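Alpha-galactosidase 1 (Saccharomyces cerevisiae, PDB 3LRK) hydrolyses terminal, non-reducing alpha-D-galactose residues from alpha-D-galactosides such as galactose oligosaccharides, galactomannans and galactolipids. Local coordinates at residues Y66-L71 and V143-Y148; H98-L103 and F108-Y113. The protein carries 1 engineered substitution. One frame throughout, in Å; residues are numbered along the deposited sequence.

Interaction 1: Y66-L71 and V143-Y148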
loop_
_atom_site.group_PDB
_atom_site.type_symbol
_atom_site.label_atom_id
_atom_site.label_comp_id
_atom_site.label_asym_id
_atom_site.label_seq_id
_atom_site.Cartn_x
_atom_site.Cartn_y
_atom_site.Cartn_z
ATOM N N TYR A 66 26.883 8.177 28.863
ATOM C CA TYR A 66 26.472 9.256 27.941
ATOM C C TYR A 66 27.696 9.971 27.364
ATOM O O TYR A 66 28.061 11.079 27.790
ATOM C CB TYR A 66 25.555 10.269 28.630
ATOM C CG TYR A 66 24.219 9.740 29.122
ATOM C CD1 TYR A 66 23.113 9.635 28.263
ATOM C CD2 TYR A 66 24.045 9.375 30.459
ATOM C CE1 TYR A 66 21.861 9.167 28.739
ATOM C CE2 TYR A 66 22.808 8.904 30.934
ATOM C CZ TYR A 66 21.727 8.806 30.075
ATOM O OH TYR A 66 20.517 8.358 30.568
ATOM N N LYS A 67 28.319 9.336 26.380
ATOM C CA LYS A 67 29.663 9.728 25.944
ATOM C C LYS A 67 29.770 10.368 24.567
ATOM O O LYS A 67 30.785 10.991 24.257
ATOM C CB LYS A 67 30.627 8.539 26.068
ATOM C CG LYS A 67 31.094 8.341 27.514
ATOM C CD LYS A 67 32.038 7.169 27.673
ATOM C CE LYS A 67 32.522 7.077 29.105
ATOM N NZ LYS A 67 33.592 6.030 29.242
ATOM N N TYR A 68 28.736 10.201 23.746
ATOM C CA TYR A 68 28.696 10.849 22.436
ATOM C C TYR A 68 28.109 12.256 22.554
ATOM O O TYR A 68 26.949 12.423 22.943
ATOM C CB TYR A 68 27.895 10.011 21.424
ATOM C CG TYR A 68 28.625 8.790 20.929
ATOM C CD1 TYR A 68 29.654 8.901 19.996
ATOM C CD2 TYR A 68 28.278 7.517 21.380
ATOM C CE1 TYR A 68 30.331 7.768 19.532
ATOM C CE2 TYR A 68 28.947 6.381 20.926
ATOM C CZ TYR A 68 29.966 6.515 20.001
ATOM O OH TYR A 68 30.626 5.399 19.555
ATOM N N ILE A 69 28.943 13.252 22.268
ATOM C CA ILE A 69 28.518 14.651 22.151
ATOM C C ILE A 69 28.251 14.915 20.674
ATOM O O ILE A 69 29.193 15.041 19.860
ATOM C CB ILE A 69 29.603 15.636 22.700
ATOM C CG1 ILE A 69 29.926 15.328 24.173
ATOM C CG2 ILE A 69 29.168 17.103 22.504
ATOM C CD1 ILE A 69 28.703 15.398 25.133
ATOM N N ILE A 70 26.968 14.963 20.325
ATOM C CA ILE A 70 26.569 14.997 18.920
ATOM C C ILE A 70 26.119 16.388 18.489
ATOM O O ILE A 70 25.056 16.866 18.885
ATOM C CB ILE A 70 25.458 13.963 18.592
ATOM C CG1 ILE A 70 25.840 12.562 19.085
ATOM C CG2 ILE A 70 25.167 13.954 17.081
ATOM C CD1 ILE A 70 24.622 11.655 19.357
ATOM N N LEU A 71 26.956 17.017 17.674
ATOM C CA LEU A 71 26.664 18.298 17.054
ATOM C C LEU A 71 25.741 18.021 15.873
ATOM O O LEU A 71 26.075 17.213 14.998
ATOM C CB LEU A 71 27.953 18.961 16.568
ATOM C CG LEU A 71 27.848 20.261 15.749
ATOM C CD1 LEU A 71 27.335 21.422 16.588
ATOM C CD2 LEU A 71 29.173 20.596 15.106
ATOM N N VAL A 143 36.192 12.929 13.915
ATOM C CA VAL A 143 34.818 12.629 14.287
ATOM C C VAL A 143 34.652 11.120 14.550
ATOM O O VAL A 143 35.269 10.313 13.879
ATOM C CB VAL A 143 33.876 13.106 13.135
ATOM C CG1 VAL A 143 32.437 12.605 13.318
ATOM C CG2 VAL A 143 33.913 14.633 13.031
ATOM N N ASP A 144 33.815 10.758 15.522
ATOM C CA ASP A 144 33.622 9.348 15.936
ATOM C C ASP A 144 32.248 8.774 15.632
ATOM O O ASP A 144 32.015 7.582 15.861
ATOM C CB ASP A 144 33.873 9.199 17.440
ATOM C CG ASP A 144 35.175 9.829 17.876
ATOM O OD1 ASP A 144 36.252 9.398 17.397
ATOM O OD2 ASP A 144 35.111 10.781 18.674
ATOM N N TYR A 145 31.344 9.621 15.128
ATOM C CA TYR A 145 29.920 9.303 15.007
ATOM C C TYR A 145 29.311 10.231 13.962
ATOM O O TYR A 145 29.600 11.431 13.941
ATOM C CB TYR A 145 29.270 9.524 16.374
ATOM C CG TYR A 145 27.775 9.275 16.553
ATOM C CD1 TYR A 145 26.816 10.138 16.007
ATOM C CD2 TYR A 145 27.332 8.213 17.347
ATOM C CE1 TYR A 145 25.438 9.924 16.237
ATOM C CE2 TYR A 145 25.988 7.990 17.571
ATOM C CZ TYR A 145 25.039 8.842 17.015
ATOM O OH TYR A 145 23.698 8.605 17.252
ATOM N N LEU A 146 28.471 9.679 13.091
ATOM C CA LEU A 146 27.754 10.507 12.104
ATOM C C LEU A 146 26.267 10.232 12.158
ATOM O O LEU A 146 25.834 9.089 11.970
ATOM C CB LEU A 146 28.283 10.265 10.678
ATOM C CG LEU A 146 27.629 11.075 9.535
ATOM C CD1 LEU A 146 27.874 12.577 9.685
ATOM C CD2 LEU A 146 28.118 10.572 8.167
ATOM N N LYS A 147 25.483 11.279 12.409
ATOM C CA LYS A 147 24.031 11.201 12.245
ATOM C C LYS A 147 23.705 11.638 10.805
ATOM O O LYS A 147 24.113 12.717 10.369
ATOM C CB LYS A 147 23.328 12.067 13.299
ATOM C CG LYS A 147 21.850 12.296 13.034
ATOM C CD LYS A 147 21.212 13.201 14.061
ATOM C CE LYS A 147 19.802 13.556 13.621
ATOM N NZ LYS A 147 19.029 14.252 14.683
ATOM N N TYR A 148 22.981 10.795 10.061
ATOM C CA TYR A 148 22.925 10.974 8.614
ATOM C C TYR A 148 21.479 11.023 8.128
ATOM O O TYR A 148 20.813 10.000 8.010
ATOM C CB TYR A 148 23.787 9.903 7.903
ATOM C CG TYR A 148 24.180 10.214 6.473
ATOM C CD1 TYR A 148 24.770 11.439 6.131
ATOM C CD2 TYR A 148 23.989 9.266 5.459
ATOM C CE1 TYR A 148 25.145 11.719 4.817
ATOM C CE2 TYR A 148 24.363 9.526 4.155
ATOM C CZ TYR A 148 24.925 10.753 3.827
ATOM O OH TYR A 148 25.284 11.020 2.522
HETATM O O HOH W 1 32.624 5.740 17.753
#

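Interaction 2: H98-L103 and F108-Y113. With NA (sodium ion), chain K; NAG (2-acetamido-2-deoxy-beta-D-glucopyranose), chain D.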
loop_
_atom_site.group_PDB
_atom_site.type_symbol
_atom_site.label_atom_id
_atom_site.label_comp_id
_atom_site.label_asym_id
_atom_site.label_seq_id
_atom_site.Cartn_x
_atom_site.Cartn_y
_atom_site.Cartn_z
ATOM N N HIS A 98 39.603 20.560 16.263
ATOM C CA HIS A 98 39.922 21.140 17.570
ATOM C C HIS A 98 38.841 20.904 18.643
ATOM O O HIS A 98 39.159 20.720 19.831
ATOM C CB HIS A 98 40.221 22.631 17.429
ATOM C CG HIS A 98 40.902 23.211 18.625
ATOM N ND1 HIS A 98 42.163 22.818 19.020
ATOM C CD2 HIS A 98 40.492 24.131 19.529
ATOM C CE1 HIS A 98 42.508 23.480 20.107
ATOM N NE2 HIS A 98 41.517 24.291 20.428
ATOM N N VAL A 99 37.575 20.913 18.228
ATOM C CA VAL A 99 36.460 20.537 19.120
ATOM C C VAL A 99 36.589 19.058 19.516
ATOM O O VAL A 99 36.463 18.717 20.689
ATOM C CB VAL A 99 35.070 20.790 18.466
ATOM C CG1 VAL A 99 33.907 20.472 19.448
ATOM C CG2 VAL A 99 34.973 22.220 17.933
ATOM N N ALA A 100 36.849 18.193 18.531
ATOM C CA ALA A 100 37.094 16.760 18.767
ATOM C C ALA A 100 38.194 16.516 19.809
ATOM O O ALA A 100 38.063 15.639 20.658
ATOM C CB ALA A 100 37.463 16.072 17.457
ATOM N N ASP A 101 39.276 17.284 19.715
ATOM C CA ASP A 101 40.458 17.127 20.590
ATOM C C ASP A 101 40.128 17.443 22.041
ATOM O O ASP A 101 40.509 16.694 22.953
ATOM C CB ASP A 101 41.603 18.025 20.106
ATOM C CG ASP A 101 42.139 17.617 18.744
ATOM O OD1 ASP A 101 41.924 16.464 18.317
ATOM O OD2 ASP A 101 42.776 18.462 18.091
ATOM N N HIS A 102 39.424 18.558 22.250
ATOM C CA HIS A 102 38.885 18.919 23.573
ATOM C C HIS A 102 37.958 17.847 24.130
ATOM O O HIS A 102 38.046 17.482 25.311
ATOM C CB HIS A 102 38.119 20.240 23.488
ATOM C CG HIS A 102 38.972 21.450 23.663
ATOM N ND1 HIS A 102 39.750 21.650 24.782
ATOM C CD2 HIS A 102 39.152 22.539 22.879
ATOM C CE1 HIS A 102 40.381 22.804 24.678
ATOM N NE2 HIS A 102 40.030 23.365 23.537
ATOM N N LEU A 103 37.061 17.338 23.282
ATOM C CA LEU A 103 36.162 16.260 23.691
ATOM C C LEU A 103 36.928 14.993 24.077
ATOM O O LEU A 103 36.699 14.435 25.152
ATOM C CB LEU A 103 35.082 15.983 22.625
ATOM C CG LEU A 103 34.083 17.139 22.417
ATOM C CD1 LEU A 103 33.157 16.896 21.217
ATOM C CD2 LEU A 103 33.258 17.393 23.672
ATOM N N PHE A 108 35.358 12.039 26.029
ATOM C CA PHE A 108 34.132 12.055 25.237
ATOM C C PHE A 108 34.406 11.559 23.819
ATOM O O PHE A 108 35.554 11.535 23.367
ATOM C CB PHE A 108 33.551 13.473 25.155
ATOM C CG PHE A 108 32.741 13.886 26.358
ATOM C CD1 PHE A 108 33.216 14.873 27.223
ATOM C CD2 PHE A 108 31.508 13.303 26.617
ATOM C CE1 PHE A 108 32.480 15.269 28.337
ATOM C CE2 PHE A 108 30.755 13.689 27.724
ATOM C CZ PHE A 108 31.244 14.684 28.590
ATOM N N LEU A 109 33.337 11.186 23.121
ATOM C CA LEU A 109 33.394 10.925 21.695
ATOM C C LEU A 109 32.597 12.018 20.959
ATOM O O LEU A 109 31.645 12.566 21.514
ATOM C CB LEU A 109 32.862 9.518 21.384
ATOM C CG LEU A 109 33.749 8.373 21.915
ATOM C CD1 LEU A 109 33.122 6.991 21.599
ATOM C CD2 LEU A 109 35.187 8.476 21.335
ATOM N N PHE A 110 33.001 12.328 19.730
ATOM C CA PHE A 110 32.463 13.476 18.985
ATOM C C PHE A 110 31.591 13.003 17.816
ATOM O O PHE A 110 32.042 12.226 16.972
ATOM C CB PHE A 110 33.626 14.344 18.484
ATOM C CG PHE A 110 33.206 15.598 17.729
ATOM C CD1 PHE A 110 32.060 16.312 18.087
ATOM C CD2 PHE A 110 33.991 16.077 16.689
ATOM C CE1 PHE A 110 31.688 17.473 17.403
ATOM C CE2 PHE A 110 33.629 17.248 15.995
ATOM C CZ PHE A 110 32.475 17.939 16.364
ATOM N N GLY A 111 30.342 13.463 17.802
ATOM C CA GLY A 111 29.417 13.189 16.708
ATOM C C GLY A 111 29.158 14.429 15.869
ATOM O O GLY A 111 29.132 15.555 16.385
ATOM N N MET A 112 28.994 14.218 14.566
ATOM C CA MET A 112 28.639 15.289 13.628
ATOM C C MET A 112 27.445 14.873 12.770
ATOM O O MET A 112 26.932 13.764 12.909
ATOM C CB MET A 112 29.846 15.713 12.777
ATOM C CG MET A 112 30.750 16.709 13.517
ATOM S SD MET A 112 31.975 17.560 12.521
ATOM C CE MET A 112 30.947 18.757 11.681
ATOM N N TYR A 113 27.001 15.774 11.901
ATOM C CA TYR A 113 25.741 15.607 11.189
ATOM C C TYR A 113 25.856 15.974 9.701
ATOM O O TYR A 113 26.527 16.939 9.324
ATOM C CB TYR A 113 24.652 16.441 11.886
ATOM C CG TYR A 113 23.374 16.633 11.089
ATOM C CD1 TYR A 113 23.285 17.637 10.123
ATOM C CD2 TYR A 113 22.246 15.833 11.325
ATOM C CE1 TYR A 113 22.127 17.818 9.380
ATOM C CE2 TYR A 113 21.073 16.018 10.588
ATOM C CZ TYR A 113 21.025 17.013 9.618
ATOM O OH TYR A 113 19.876 17.218 8.866
HETATM NA NA NA K . 40.933 25.182 22.466
HETATM C C1 NAG D . 44.836 17.016 24.386
HETATM C C2 NAG D . 45.396 18.389 24.030
HETATM C C3 NAG D . 46.724 18.240 23.283
HETATM C C4 NAG D . 47.705 17.349 24.053
HETATM C C5 NAG D . 47.022 16.074 24.548
HETATM C C6 NAG D . 47.898 15.333 25.554
HETATM C C7 NAG D . 43.562 20.008 23.795
HETATM C C8 NAG D . 42.777 20.863 22.846
HETATM N N2 NAG D . 44.449 19.170 23.249
HETATM O O3 NAG D . 47.298 19.508 23.062
HETATM O O4 NAG D . 48.807 17.012 23.225
HETATM O O5 NAG D . 45.788 16.349 25.195
HETATM O O6 NAG D . 47.459 13.993 25.553
HETATM O O7 NAG D . 43.369 20.091 25.010
#

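Interaction 1: Y66-L71 and V143-Y148
The Tyr145 ring meets two side chains of 66-71 on the same side of its plane, Tyr68 near CB and CD2 and the CG1-CD1 arm of Ile70 near CE1 and CZ. Tyr145 CD2 sits 3.6 Å from Tyr68 CD1, over one face of the Tyr68 ring and displaced toward its rim. The two planes are inclined at 47° with centroids 4.9 Å apart, so the pair is neither a stack nor a T. Ile70 delivers a CH-pi contact: its CG1 stands over a face of the Tyr145 ring, 4.2 Å from the centroid, while its CD1 reaches on to Tyr145 CE1 at 3.7 Å. Tyr145 has CG anti to its backbone N (chi1 180°), which carries the ring out from its strand to both partners. Near the N-terminal ends of the two strands a water joins the segments, lying at the edge of the Tyr68 ring in its plane. It is 2.7 Å from Tyr68 OH and donates to Asp144 O, also at 2.7 Å; no direct hydrogen bond crosses the contact. In the second shell Phe182 meets both tyrosine rings, Ile291 of strand 290-292 touches Ile70 and Tyr145, and Gln31 NE2 hydrogen-bonds Tyr145 OH. Asp144 turns its carboxylate to Arg179, His104 and the Phe110 backbone N. Putting an alanine in place of Tyr145 would probably leave a gap beside Tyr68 and Ile70, where the ring had packed on both, and Gln31 without its hydroxyl mate. Further along its strand, Lys147, a substrate-binding residue, directs NZ into a salt bridge with Asp72, another substrate-binding residue. Strands 68-70 and 145-149 are separated in the sheet by 109-115, so their inward side chains meet across an intervening strand, as in the core of a TIM barrel, here that of a GH27 glycosidase.

Interaction 2: H98-L103 and F108-Y113
Leu103 reaches from the helix to both Phe108 and Phe110. Its CB packs against Phe108 CB at 3.9 Å. With CG anti to the carbonyl carbon (chi1 -66°) and the chain then extended, CD1 runs on to the Phe110 ring, where it lies 3.4 Å from Phe110 CD1 and approaches that ring obliquely. Ala100 CB meets another part of the same ring, 3.6 Å from Phe110 CD2, and Val99 CG1 comes over one face near CZ. Three helix residues thus line one side of a buried aromatic ring. The backbone closes this connection: Phe108 N donates to Leu103 O at 2.9 Å, the donor rising 41° out of the carbonyl plane, and the same oxygen lies near the edge of the Phe108 ring. Beyond the contact, helix 46-58 packs on Val99 and Leu103, and Asp144 OD2 accepts a bond from Phe110 N. The helix has a second, polar side, where His98 NE2 and His102 NE2, one turn apart, each bind the sodium ion at 2.3 Å. There the acetamido methyl C8 of the N-acetylglucosamine sits over the centre of the His102 ring, 3.6 Å above its plane. The helix runs at 147° to strand 109-113 and leads into it through a short connection, the alpha-to-beta step of a beta/alpha (TIM) barrel.

The two contacts are neighbours, with centres about 8 Å apart, and strand 109-115 ties them together. In the parallel sheet it lies between 68-70 and 145-149, so interaction 1 spans the strand that interaction 2 packs against helix 96-105. Along the chain the order is 66-71, 98-103, 108-113 and 143-148: both pieces of interaction 2 lie between the two segments of interaction 1. Probable backbone hydrogen bonds join them, Lys67 O to Leu109 N on one flank and Asp144 N to Phe110 O on the other. Interaction 1 belongs to the barrel interior and interaction 2 to the interface between the barrel strands and the helices outside them, within the same catalytic domain.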